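Local atomic coordinates of Lmo0547 protein (Listeria monocytogenes, PDB entry 4R9N), a protein that probably regulates transcription as a member of the SorC/DeoR family, its sugar-binding domain likely sensing a carbohydrate effector that controls DNA binding. Residues 117-122 with 198-203; 182-187 with 207-212; 76-81 with 105-110; 50-55 with 145-150. One frame throughout, in Å; residues are numbered along the deposited sequence.

Interaction 1 (117-122 with 198-203); sequences PALVED and TEINTH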
loop_
_atom_site.group_PDB
_atom_site.type_symbol
_atom_site.label_atom_id
_atom_site.label_comp_id
_atom_site.label_asym_id
_atom_site.label_seq_id
_atom_site.Cartn_x
_atom_site.Cartn_y
_atom_site.Cartn_z
ATOM N N PRO A 117 17.978 0.859 1.187
ATOM C CA PRO A 117 17.228 1.186 -0.051
ATOM C C PRO A 117 16.071 0.199 -0.316
ATOM O O PRO A 117 16.124 -0.934 0.157
ATOM C CB PRO A 117 18.276 1.018 -1.172
ATOM C CG PRO A 117 19.525 0.660 -0.528
ATOM C CD PRO A 117 19.259 0.186 0.865
ATOM N N ALA A 118 15.045 0.592 -1.077
ATOM C CA ALA A 118 14.001 -0.354 -1.424
ATOM C C ALA A 118 14.444 -1.488 -2.340
ATOM O O ALA A 118 13.960 -2.625 -2.227
ATOM C CB ALA A 118 12.856 0.390 -2.115
ATOM N N LEU A 119 15.273 -1.137 -3.335
ATOM C CA LEU A 119 15.595 -2.063 -4.435
ATOM C C LEU A 119 17.090 -2.048 -4.520
ATOM O O LEU A 119 17.658 -0.981 -4.754
ATOM C CB LEU A 119 14.975 -1.623 -5.782
ATOM C CG LEU A 119 15.351 -2.465 -7.038
ATOM C CD1 LEU A 119 14.992 -3.905 -6.829
ATOM C CD2 LEU A 119 14.670 -1.954 -8.292
ATOM N N VAL A 120 17.713 -3.207 -4.285
ATOM C CA VAL A 120 19.144 -3.382 -4.409
ATOM C C VAL A 120 19.373 -4.492 -5.439
ATOM O O VAL A 120 19.194 -5.671 -5.159
ATOM C CB VAL A 120 19.686 -3.736 -3.034
ATOM C CG1 VAL A 120 21.180 -3.906 -3.034
ATOM C CG2 VAL A 120 19.302 -2.615 -2.048
ATOM N N GLU A 121 19.760 -4.104 -6.644
ATOM C CA GLU A 121 20.061 -5.016 -7.754
ATOM C C GLU A 121 21.307 -5.869 -7.496
ATOM O O GLU A 121 21.464 -6.948 -8.024
ATOM C CB GLU A 121 20.305 -4.215 -9.039
ATOM C CG GLU A 121 19.107 -3.417 -9.522
ATOM C CD GLU A 121 19.425 -2.556 -10.736
ATOM O OE1 GLU A 121 18.460 -2.193 -11.436
ATOM O OE2 GLU A 121 20.613 -2.252 -10.994
ATOM N N ASP A 122 22.212 -5.370 -6.679
ATOM C CA ASP A 122 23.416 -6.129 -6.353
ATOM C C ASP A 122 23.035 -7.200 -5.341
ATOM O O ASP A 122 22.814 -6.901 -4.176
ATOM C CB ASP A 122 24.455 -5.189 -5.781
ATOM C CG ASP A 122 25.826 -5.821 -5.589
ATOM O OD1 ASP A 122 25.967 -6.965 -5.167
ATOM O OD2 ASP A 122 26.813 -5.081 -5.770
ATOM N N THR A 198 10.653 -13.147 -10.841
ATOM C CA THR A 198 11.344 -12.107 -11.551
ATOM C C THR A 198 12.320 -11.511 -10.582
ATOM O O THR A 198 12.073 -11.452 -9.364
ATOM C CB THR A 198 10.372 -11.051 -12.195
ATOM O OG1 THR A 198 11.115 -10.152 -13.015
ATOM C CG2 THR A 198 9.652 -10.219 -11.160
ATOM N N GLU A 199 13.464 -11.145 -11.131
ATOM C CA GLU A 199 14.571 -10.532 -10.398
ATOM C C GLU A 199 14.174 -9.431 -9.445
ATOM O O GLU A 199 14.579 -9.447 -8.286
ATOM C CB GLU A 199 15.608 -9.961 -11.402
ATOM C CG GLU A 199 16.818 -9.267 -10.765
ATOM C CD GLU A 199 16.732 -7.738 -10.689
ATOM O OE1 GLU A 199 15.954 -7.100 -11.423
ATOM O OE2 GLU A 199 17.502 -7.153 -9.891
ATOM N N ILE A 200 13.417 -8.445 -9.934
ATOM C CA ILE A 200 13.002 -7.328 -9.098
ATOM C C ILE A 200 12.435 -7.801 -7.731
ATOM O O ILE A 200 12.831 -7.289 -6.695
ATOM C CB ILE A 200 12.011 -6.355 -9.817
ATOM C CG1 ILE A 200 12.759 -5.553 -10.915
ATOM C CG2 ILE A 200 11.412 -5.388 -8.807
ATOM C CD1 ILE A 200 11.950 -4.434 -11.550
ATOM N N ASN A 201 11.528 -8.760 -7.725
ATOM C CA ASN A 201 10.878 -9.215 -6.484
ATOM C C ASN A 201 11.862 -9.774 -5.477
ATOM O O ASN A 201 11.625 -9.662 -4.267
ATOM C CB ASN A 201 9.747 -10.233 -6.704
ATOM C CG ASN A 201 8.478 -9.592 -7.275
ATOM O OD1 ASN A 201 8.285 -8.354 -7.146
ATOM N ND2 ASN A 201 7.682 -10.383 -8.012
ATOM N N THR A 202 12.950 -10.381 -5.955
ATOM C CA THR A 202 13.911 -10.950 -5.039
ATOM C C THR A 202 14.950 -9.931 -4.558
ATOM O O THR A 202 15.850 -10.270 -3.758
ATOM C CB THR A 202 14.660 -12.137 -5.688
ATOM O OG1 THR A 202 15.348 -11.661 -6.838
ATOM C CG2 THR A 202 13.693 -13.261 -6.059
ATOM N N HIS A 203 14.915 -8.706 -5.070
ATOM C CA HIS A 203 15.875 -7.683 -4.713
ATOM C C HIS A 203 15.261 -6.508 -3.921
ATOM O O HIS A 203 15.886 -5.489 -3.682
ATOM C CB HIS A 203 16.631 -7.231 -5.971
ATOM C CG HIS A 203 17.587 -8.279 -6.491
ATOM N ND1 HIS A 203 17.161 -9.419 -7.158
ATOM C CD2 HIS A 203 18.921 -8.397 -6.386
ATOM C CE1 HIS A 203 18.209 -10.181 -7.453
ATOM N NE2 HIS A 203 19.291 -9.561 -7.035
HETATM O O HOH W 1 20.517 -8.449 -10.147
#
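Val-120 and His-203 make the direct polar link between 117-122 and 198-203: Val-120 N donates to His-203 O over 3.0 Å, with 172° at the hydrogen, an almost straight bond. The same carbonyl oxygen also receives a CA-H...O contact from Leu-119, so two consecutive residues of the loop converge on it.

Further hydrogen bonds set the imidazole. His-203 ND1 donates to Glu-199 O at 2.8 Å, approaching from above that carbonyl plane, and the oxygen also accepts from Thr-202 N and Thr-202 OG1. On the other nitrogen, NE2 pairs with Thr-123 OG1 at the start of helix 123-131. Bonded at both nitrogens, the ring has little freedom to rotate. It presents its edge to Val-120 O, while Glu-199 OE2, in one of its two conformers, lies 3.5 Å above one face, offset toward the rim.

A water joins the segments at the outer side, donating to Glu-121 O at 2.8 Å and, tentatively, to Glu-199 OE2 in that conformer.

Apolar contact is modest. Leu-119 CD1 lies 3.8 Å from His-203 CB and 4.4 Å from Ile-200 CG2, a chi1 of 175° carrying CG and so CD1 toward His-203.

Together these contacts join the loop leading into helix 123-131, where Asp-122 is the N-cap, to the short helix 199-202: loop-to-helix packing within the putative sugar-binding domain.

Interaction 2 (182-187 with 207-212); sequences GDINSR and LSLEEL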
loop_
_atom_site.group_PDB
_atom_site.type_symbol
_atom_site.label_atom_id
_atom_site.label_comp_id
_atom_site.label_asym_id
_atom_site.label_seq_id
_atom_site.Cartn_x
_atom_site.Cartn_y
_atom_site.Cartn_z
ATOM N N GLY A 182 0.023 -6.199 -11.409
ATOM C CA GLY A 182 0.026 -5.095 -10.444
ATOM C C GLY A 182 1.183 -5.169 -9.478
ATOM O O GLY A 182 2.011 -6.102 -9.505
ATOM N N ASP A 183 1.256 -4.171 -8.612
ATOM C CA ASP A 183 2.212 -4.221 -7.497
ATOM C C ASP A 183 1.631 -3.641 -6.213
ATOM O O ASP A 183 0.788 -2.789 -6.251
ATOM C CB ASP A 183 3.550 -3.585 -7.826
ATOM C CG ASP A 183 3.464 -2.138 -8.204
ATOM O OD1 ASP A 183 3.035 -1.837 -9.348
ATOM O OD2 ASP A 183 3.938 -1.280 -7.406
ATOM N N ILE A 184 2.063 -4.183 -5.103
ATOM C CA ILE A 184 1.729 -3.702 -3.745
ATOM C C ILE A 184 3.072 -3.757 -3.007
ATOM O O ILE A 184 3.760 -4.802 -3.055
ATOM C CB ILE A 184 0.660 -4.605 -3.023
ATOM C CG1 ILE A 184 -0.726 -4.380 -3.633
ATOM C CG2 ILE A 184 0.626 -4.284 -1.538
ATOM C CD1 ILE A 184 -1.773 -5.367 -3.133
ATOM N N ASN A 185 3.480 -2.644 -2.393
ATOM C CA ASN A 185 4.709 -2.588 -1.595
ATOM C C ASN A 185 5.916 -3.039 -2.445
ATOM O O ASN A 185 6.807 -3.699 -1.946
ATOM C CB ASN A 185 4.572 -3.421 -0.309
ATOM C CG ASN A 185 5.513 -2.970 0.777
ATOM O OD1 ASN A 185 5.655 -1.744 1.027
ATOM N ND2 ASN A 185 6.148 -3.934 1.448
ATOM N N SER A 186 5.917 -2.582 -3.708
ATOM C CA SER A 186 6.942 -2.903 -4.684
ATOM C C SER A 186 7.152 -4.409 -4.915
ATOM O O SER A 186 8.255 -4.831 -5.317
ATOM C CB SER A 186 8.297 -2.305 -4.311
ATOM O OG SER A 186 9.243 -2.443 -5.371
ATOM N N ARG A 187 6.122 -5.208 -4.687
ATOM C CA ARG A 187 6.130 -6.621 -5.069
ATOM C C ARG A 187 5.096 -6.784 -6.214
ATOM O O ARG A 187 3.947 -6.391 -6.046
ATOM C CB ARG A 187 5.752 -7.525 -3.923
ATOM C CG ARG A 187 6.653 -7.436 -2.744
ATOM C CD ARG A 187 8.113 -7.768 -3.052
ATOM N NE ARG A 187 8.910 -7.789 -1.836
ATOM C CZ ARG A 187 9.532 -8.855 -1.322
ATOM N NH1 ARG A 187 9.459 -10.092 -1.885
ATOM N NH2 ARG A 187 10.199 -8.680 -0.207
ATOM N N LEU A 207 8.477 -5.921 3.141
ATOM C CA LEU A 207 7.542 -7.006 3.354
ATOM C C LEU A 207 7.091 -7.622 2.059
ATOM O O LEU A 207 6.746 -6.889 1.116
ATOM C CB LEU A 207 6.322 -6.388 4.048
ATOM C CG LEU A 207 5.347 -7.184 4.855
ATOM C CD1 LEU A 207 5.829 -7.203 6.288
ATOM C CD2 LEU A 207 3.981 -6.515 4.836
ATOM N N SER A 208 7.059 -8.953 1.984
ATOM C CA SER A 208 6.591 -9.713 0.838
ATOM C C SER A 208 5.074 -9.852 0.820
ATOM O O SER A 208 4.377 -9.571 1.824
ATOM C CB SER A 208 7.223 -11.108 0.866
ATOM O OG SER A 208 6.574 -11.832 1.918
ATOM N N LEU A 209 4.501 -10.259 -0.315
ATOM C CA LEU A 209 3.036 -10.437 -0.379
ATOM C C LEU A 209 2.534 -11.512 0.564
ATOM O O LEU A 209 1.456 -11.361 1.186
ATOM C CB LEU A 209 2.532 -10.735 -1.797
ATOM C CG LEU A 209 2.855 -9.595 -2.748
ATOM C CD1 LEU A 209 2.370 -9.902 -4.141
ATOM C CD2 LEU A 209 2.297 -8.266 -2.294
ATOM N N GLU A 210 3.282 -12.586 0.727
ATOM C CA GLU A 210 2.840 -13.602 1.673
ATOM C C GLU A 210 2.884 -13.137 3.116
ATOM O O GLU A 210 2.004 -13.469 3.909
ATOM C CB GLU A 210 3.588 -14.904 1.489
ATOM C CG GLU A 210 3.158 -15.611 0.215
ATOM C CD GLU A 210 1.931 -16.541 0.353
ATOM O OE1 GLU A 210 0.821 -16.152 0.814
ATOM O OE2 GLU A 210 2.080 -17.700 -0.067
ATOM N N GLU A 211 3.864 -12.306 3.441
ATOM C CA GLU A 211 3.908 -11.651 4.735
ATOM C C GLU A 211 2.742 -10.710 4.925
ATOM O O GLU A 211 2.185 -10.649 5.984
ATOM C CB GLU A 211 5.192 -10.937 4.925
ATOM C CG GLU A 211 6.331 -11.921 5.183
ATOM C CD GLU A 211 7.720 -11.402 4.908
ATOM O OE1 GLU A 211 7.912 -10.216 4.538
ATOM O OE2 GLU A 211 8.639 -12.264 5.023
ATOM N N LEU A 212 2.385 -9.957 3.879
ATOM C CA LEU A 212 1.281 -9.053 3.950
ATOM C C LEU A 212 -0.032 -9.808 4.205
ATOM O O LEU A 212 -0.891 -9.346 4.969
ATOM C CB LEU A 212 1.180 -8.242 2.649
ATOM C CG LEU A 212 0.075 -7.183 2.533
ATOM C CD1 LEU A 212 0.404 -5.982 3.402
ATOM C CD2 LEU A 212 -0.156 -6.785 1.078
HETATM O O HOH W 2 8.550 -5.467 -0.389
#
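A chi1 of -156° swings the Asn-185 amide away from its own backbone N and toward Leu-207, whereas Arg-187, bent at chi2 (-59°), lays its guanidinium against Ser-208. Asn-185 ND2 donates to Leu-207 O over 3.0 Å, in the carbonyl plane and on a lone pair, and the acceptor lies close to the amide plane. The same nitrogen also donates to Leu-83 O, and OD1 is bonded to Ser-58 OG, so both ends of this buried amide are engaged and its orientation is fixed.

Ser-208 CA sits 3.7 Å above the centre of the Arg-187 guanidinium. At the edge of that group, a water accepts from NE at 2.8 Å and donates to both Asn-185 O and Leu-207 O; Leu-207 O is thus shared by the water and the amide. Beyond NE, NH1 forms a salt bridge with Glu-195 and NH2 reaches Gly-206 O.

Apolar contacts complete the interface. Leu-209 CG packs 3.7 Å from Arg-187 CB, and its CD2 approaches Ile-184 O. Ile-184 CG2 meets Leu-212 CD2 at 3.7 Å in one of the two conformers of that leucine, the two side chains crossing at about a right angle.

Each partner is shaped by a local motif. Ser-208 OG accepts from Glu-211 N at 3.1 Å and Glu-211 OE1 accepts from Ser-208 N, forming a capping box at the start of helix 209-213. On the other segment, a type I' turn from Ile-184 to Arg-187 closes the beta hairpin of strands 180-184 and 187-190.

Interaction 3 (76-81 with 105-110); sequences KDLTII and KKMKCH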
loop_
_atom_site.group_PDB
_atom_site.type_symbol
_atom_site.label_atom_id
_atom_site.label_comp_id
_atom_site.label_asym_id
_atom_site.label_seq_id
_atom_site.Cartn_x
_atom_site.Cartn_y
_atom_site.Cartn_z
ATOM N N LYS A 76 -0.023 8.292 21.713
ATOM C CA LYS A 76 1.409 8.209 22.071
ATOM C C LYS A 76 1.974 6.789 22.201
ATOM O O LYS A 76 3.180 6.579 21.969
ATOM C CB LYS A 76 1.691 9.042 23.323
ATOM C CG LYS A 76 1.080 8.410 24.557
ATOM C CD LYS A 76 1.549 9.049 25.867
ATOM C CE LYS A 76 1.517 8.009 26.986
ATOM N NZ LYS A 76 0.208 7.291 27.044
ATOM N N ASP A 77 1.126 5.797 22.486
ATOM C CA ASP A 77 1.588 4.419 22.568
ATOM C C ASP A 77 1.729 3.658 21.219
ATOM O O ASP A 77 2.175 2.553 21.204
ATOM C CB ASP A 77 0.731 3.583 23.546
ATOM C CG ASP A 77 0.796 4.111 25.014
ATOM O OD1 ASP A 77 1.784 4.767 25.414
ATOM O OD2 ASP A 77 -0.162 3.862 25.778
ATOM N N LEU A 78 1.333 4.250 20.101
ATOM C CA LEU A 78 1.423 3.584 18.823
ATOM C C LEU A 78 2.870 3.434 18.393
ATOM O O LEU A 78 3.666 4.312 18.691
ATOM C CB LEU A 78 0.681 4.422 17.762
ATOM C CG LEU A 78 0.583 3.825 16.335
ATOM C CD1 LEU A 78 -0.226 2.553 16.279
ATOM C CD2 LEU A 78 -0.111 4.804 15.395
ATOM N N THR A 79 3.228 2.355 17.708
ATOM C CA THR A 79 4.487 2.306 16.949
ATOM C C THR A 79 4.189 2.138 15.470
ATOM O O THR A 79 3.456 1.232 15.101
ATOM C CB THR A 79 5.377 1.159 17.456
ATOM O OG1 THR A 79 5.607 1.395 18.849
ATOM C CG2 THR A 79 6.714 1.110 16.764
ATOM N N ILE A 80 4.729 3.044 14.654
ATOM C CA ILE A 80 4.581 3.032 13.174
ATOM C C ILE A 80 5.862 2.491 12.544
ATOM O O ILE A 80 6.977 2.942 12.911
ATOM C CB ILE A 80 4.326 4.466 12.660
ATOM C CG1 ILE A 80 3.160 5.069 13.392
ATOM C CG2 ILE A 80 4.014 4.468 11.153
ATOM C CD1 ILE A 80 2.966 6.527 13.012
ATOM N N ILE A 81 5.697 1.546 11.626
ATOM C CA ILE A 81 6.794 0.801 11.017
ATOM C C ILE A 81 6.700 0.909 9.483
ATOM O O ILE A 81 5.678 0.545 8.886
ATOM C CB ILE A 81 6.697 -0.705 11.323
ATOM C CG1 ILE A 81 6.436 -0.968 12.804
ATOM C CG2 ILE A 81 7.912 -1.471 10.786
ATOM C CD1 ILE A 81 7.628 -0.736 13.664
ATOM N N LYS A 105 4.919 12.354 13.976
ATOM C CA LYS A 105 4.838 13.744 14.490
ATOM C C LYS A 105 3.374 14.158 14.778
ATOM O O LYS A 105 3.089 14.842 15.808
ATOM C CB LYS A 105 5.402 14.719 13.475
ATOM C CG LYS A 105 6.895 14.756 13.354
ATOM C CD LYS A 105 7.248 15.475 12.058
ATOM C CE LYS A 105 7.494 16.964 12.233
ATOM N NZ LYS A 105 8.949 17.259 12.216
ATOM N N LYS A 106 2.453 13.757 13.888
ATOM C CA LYS A 106 1.005 14.030 14.089
ATOM C C LYS A 106 0.410 13.308 15.316
ATOM O O LYS A 106 -0.481 13.871 15.982
ATOM C CB LYS A 106 0.175 13.752 12.822
ATOM C CG LYS A 106 0.432 14.754 11.687
ATOM C CD LYS A 106 -0.376 14.521 10.448
ATOM C CE LYS A 106 -0.141 15.637 9.435
ATOM N NZ LYS A 106 -1.105 15.610 8.350
HETATM N N MSE A 107 0.843 12.088 15.616
HETATM C CA MSE A 107 0.288 11.290 16.746
HETATM C C MSE A 107 1.130 11.308 17.994
HETATM O O MSE A 107 0.807 10.626 19.002
HETATM C CB MSE A 107 0.007 9.850 16.298
HETATM C CG MSE A 107 -1.059 9.841 15.265
HETATM SE SE MSE A 107 -1.635 8.010 14.831
HETATM C CE MSE A 107 -0.483 7.836 13.268
ATOM N N LYS A 108 2.256 12.009 17.922
ATOM C CA LYS A 108 3.274 12.053 18.978
ATOM C C LYS A 108 3.640 10.684 19.509
ATOM O O LYS A 108 3.720 10.457 20.718
ATOM C CB LYS A 108 2.784 12.961 20.122
ATOM C CG LYS A 108 2.536 14.383 19.699
ATOM C CD LYS A 108 2.129 15.224 20.908
ATOM C CE LYS A 108 1.954 16.696 20.548
ATOM N NZ LYS A 108 3.221 17.266 20.001
ATOM N N CYS A 109 3.886 9.755 18.592
ATOM C CA CYS A 109 4.027 8.319 18.938
ATOM C C CYS A 109 5.437 7.791 18.642
ATOM O O CYS A 109 6.376 8.582 18.529
ATOM C CB CYS A 109 2.893 7.546 18.227
ATOM S SG CYS A 109 3.076 7.461 16.444
ATOM N N HIS A 110 5.619 6.486 18.599
ATOM C CA HIS A 110 6.921 5.890 18.278
ATOM C C HIS A 110 6.962 5.519 16.775
ATOM O O HIS A 110 5.922 5.321 16.120
ATOM C CB HIS A 110 7.158 4.661 19.122
ATOM C CG HIS A 110 6.868 4.870 20.577
ATOM N ND1 HIS A 110 7.708 5.587 21.409
ATOM C CD2 HIS A 110 5.824 4.465 21.338
ATOM C CE1 HIS A 110 7.189 5.613 22.627
ATOM N NE2 HIS A 110 6.049 4.940 22.611
HETATM O O HOH W 3 5.160 8.301 22.372
HETATM O O HOH W 4 4.410 4.512 24.793
#
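Leu-78 and Ile-80 take His-110 between them through the backbone. His-110 N donates to Leu-78 O over 2.9 Å, and Ile-80 N donates back to His-110 O over 3.0 Å. These bonds straddle Thr-79, the parallel bridge partner of His-110, with the two CA atoms 4.5 Å apart.

Beside the bridge the side chains pack. Selenomethionine Met-107 touches Leu-78 CD2 with SE at 3.6 Å, and its terminal CE meets Ile-80 CD1 at 3.7 Å. The bend at chi3 (-96°) turns CE so that it touches both Leu-78 CD2 and Ile-80 CD1. Cys-109 SG comes within 3.6 Å of Ile-80 CD1, while its CB rests near Leu-78 CB.

Further out is the His-110 side chain, whose CB is 3.6 Å from Thr-79 OG1. A water in the ring plane joins NE2 to Asp-77 OD1, and another links Lys-76 O with Lys-108 O. Behind the packed side chains, Ile-49 of helix 30-49 touches Leu-78 and Met-107, and Cys-100 and Leu-103 of helix 96-107 touch Ile-80. Lys-108, with positive phi, turns the chain out of that helix toward strand 110-111.

The chemistry is therefore divided: main-chain bonds set the strand pairing, the cysteine sulfur, the selenomethionine side chain and aliphatic carbon fill the buried side, and two waters bridge polar atoms at the exposed margin.

Interaction 4 (50-55 with 145-150); sequences AKVKTL and VDMAIV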
loop_
_atom_site.group_PDB
_atom_site.type_symbol
_atom_site.label_atom_id
_atom_site.label_comp_id
_atom_site.label_asym_id
_atom_site.label_seq_id
_atom_site.Cartn_x
_atom_site.Cartn_y
_atom_site.Cartn_z
ATOM N N ALA A 50 -6.731 4.400 15.939
ATOM C CA ALA A 50 -6.828 4.672 17.411
ATOM C C ALA A 50 -6.837 3.421 18.228
ATOM O O ALA A 50 -6.405 3.439 19.378
ATOM C CB ALA A 50 -8.042 5.537 17.759
ATOM N N LYS A 51 -7.363 2.363 17.669
ATOM C CA LYS A 51 -7.489 1.086 18.361
ATOM C C LYS A 51 -6.294 0.129 18.302
ATOM O O LYS A 51 -6.327 -0.922 18.984
ATOM C CB LYS A 51 -8.747 0.358 17.850
ATOM C CG LYS A 51 -10.035 1.100 18.242
ATOM C CD LYS A 51 -11.237 0.597 17.460
ATOM C CE LYS A 51 -12.315 -0.020 18.351
ATOM N NZ LYS A 51 -13.311 -0.808 17.566
ATOM N N VAL A 52 -5.278 0.374 17.466
ATOM C CA VAL A 52 -4.216 -0.660 17.285
ATOM C C VAL A 52 -2.955 -0.207 18.003
ATOM O O VAL A 52 -2.849 0.952 18.358
ATOM C CB VAL A 52 -3.881 -0.953 15.827
ATOM C CG1 VAL A 52 -5.126 -1.321 15.033
ATOM C CG2 VAL A 52 -3.263 0.287 15.135
ATOM N N LYS A 53 -2.045 -1.140 18.232
ATOM C CA LYS A 53 -0.774 -0.873 18.931
ATOM C C LYS A 53 0.358 -0.592 17.941
ATOM O O LYS A 53 1.331 0.100 18.292
ATOM C CB LYS A 53 -0.306 -2.130 19.711
ATOM C CG LYS A 53 -1.296 -2.696 20.697
ATOM C CD LYS A 53 -0.857 -4.065 21.283
ATOM C CE LYS A 53 -0.636 -5.201 20.281
ATOM N NZ LYS A 53 -1.827 -5.713 19.521
ATOM N N THR A 54 0.243 -1.188 16.747
ATOM C CA THR A 54 1.267 -1.132 15.747
ATOM C C THR A 54 0.644 -0.975 14.341
ATOM O O THR A 54 -0.389 -1.639 13.991
ATOM C CB THR A 54 2.154 -2.368 15.767
ATOM O OG1 THR A 54 1.336 -3.546 15.597
ATOM C CG2 THR A 54 3.045 -2.514 17.068
ATOM N N LEU A 55 1.271 -0.132 13.537
ATOM C CA LEU A 55 0.730 0.244 12.223
ATOM C C LEU A 55 1.914 0.223 11.202
ATOM O O LEU A 55 2.925 0.886 11.432
ATOM C CB LEU A 55 0.126 1.616 12.263
ATOM C CG LEU A 55 -0.248 2.290 10.930
ATOM C CD1 LEU A 55 -1.411 1.512 10.370
ATOM C CD2 LEU A 55 -0.682 3.712 11.181
ATOM N N VAL A 145 2.852 -6.271 12.510
ATOM C CA VAL A 145 1.956 -5.141 12.803
ATOM C C VAL A 145 0.526 -5.606 12.878
ATOM O O VAL A 145 0.169 -6.590 12.234
ATOM C CB VAL A 145 2.108 -3.959 11.779
ATOM C CG1 VAL A 145 3.546 -3.383 11.829
ATOM C CG2 VAL A 145 1.775 -4.423 10.378
ATOM N N ASP A 146 -0.282 -4.885 13.644
ATOM C CA ASP A 146 -1.713 -5.180 13.813
ATOM C C ASP A 146 -2.447 -4.873 12.499
ATOM O O ASP A 146 -3.464 -5.506 12.140
ATOM C CB ASP A 146 -2.315 -4.299 14.907
ATOM C CG ASP A 146 -1.905 -4.698 16.353
ATOM O OD1 ASP A 146 -1.422 -5.813 16.629
ATOM O OD2 ASP A 146 -2.030 -3.810 17.214
HETATM N N MSE A 147 -2.012 -3.773 11.869
HETATM C CA MSE A 147 -2.631 -3.325 10.616
HETATM C C MSE A 147 -1.660 -2.725 9.696
HETATM O O MSE A 147 -0.677 -2.135 10.139
HETATM C CB MSE A 147 -3.658 -2.248 11.066
HETATM C CG MSE A 147 -4.159 -1.219 10.115
HETATM SE SE MSE A 147 -5.278 0.044 11.253
HETATM C CE MSE A 147 -5.625 0.759 9.588
ATOM N N ALA A 148 -1.972 -2.724 8.390
ATOM C CA ALA A 148 -1.027 -2.134 7.409
ATOM C C ALA A 148 -1.858 -1.319 6.416
ATOM O O ALA A 148 -2.988 -1.709 6.111
ATOM C CB ALA A 148 -0.253 -3.212 6.698
ATOM N N ILE A 149 -1.305 -0.222 5.924
ATOM C CA ILE A 149 -1.943 0.590 4.901
ATOM C C ILE A 149 -1.038 0.561 3.686
ATOM O O ILE A 149 0.149 0.908 3.766
ATOM C CB ILE A 149 -2.162 2.006 5.360
ATOM C CG1 ILE A 149 -3.041 1.951 6.628
ATOM C CG2 ILE A 149 -2.745 2.869 4.205
ATOM C CD1 ILE A 149 -3.273 3.309 7.274
ATOM N N VAL A 150 -1.610 0.161 2.546
ATOM C CA VAL A 150 -0.838 0.008 1.305
ATOM C C VAL A 150 -1.611 0.682 0.156
ATOM O O VAL A 150 -2.840 0.880 0.227
ATOM C CB VAL A 150 -0.545 -1.475 0.958
ATOM C CG1 VAL A 150 0.216 -2.153 2.047
ATOM C CG2 VAL A 150 -1.841 -2.203 0.650
HETATM O O HOH W 5 1.271 -5.237 17.548
#
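Asp-146 reaches across to Lys-53 and Thr-54 with every part of its side chain. Its CB lies 3.4 Å from Thr-54 O and also borders Val-52 CB. One bond on, CG is near Thr-54 OG1, and a chi1 of -73° leaves the carboxylate facing Lys-53. At the tip, OD2 accepts from Lys-53 N over 2.9 Å, the donor lying almost in line with the CG-OD2 bond and the angle at the hydrogen being 163°. The other oxygen, OD1, receives Lys-53 NZ at 2.9 Å on its syn side, only 19° out of the carboxylate plane. A weaker bond runs from NZ to OD2, so the ammonium spans both oxygens of the salt bridge. The bends at chi3 and chi4 of Lys-53 curl its chain so that NZ arrives close to that plane.

Thr-54 holds the backbone of the same aspartate. Asp-146 N donates to Thr-54 OG1 at 2.9 Å and weakly to Thr-54 O, which also takes a weak bond from Met-147 N. A water lies between Thr-54 OG1 and Asp-146 OD1, its link to the carboxylate being weak.

On the buried side, Leu-55 and selenomethionine Met-147 run side by side, with Leu-55 CD1 3.9 Å from Met-147 CG and 4.0 Å from Ile-149 CD1. Ile-49 of helix 30-49 touches all three side chains.

Leu-55 and Met-147 form a parallel bridge at the start of neighbouring strands 54-57 and 147-151, within the seven-stranded parallel sheet of a Rossmann-like alpha/beta domain.

Interactions 3 and 4 share the parallel sheet: strands 79-82 and 54-57 are neighbours, Thr-79 N and Ile-81 N lie within bonding distance of Lys-53 O and Leu-55 O, and the contact centres are about 11 Å apart. Along the chain, interaction 3 is nested inside the loop closed by interaction 4, which closes before interaction 2 opens. Interaction 2 lies about 17 Å from interaction 4, centre to centre, and meets it where Ile-184 and Leu-212 pack on Val-150. Interactions 1 and 2 alternate along the chain, Arg-187 packing on Asn-201. Interactions 1 and 3 are farthest apart, about 29 Å between centres. The set thus ties chain-distant parts of one domain together, from sheet to hairpin to the 117-122 loop.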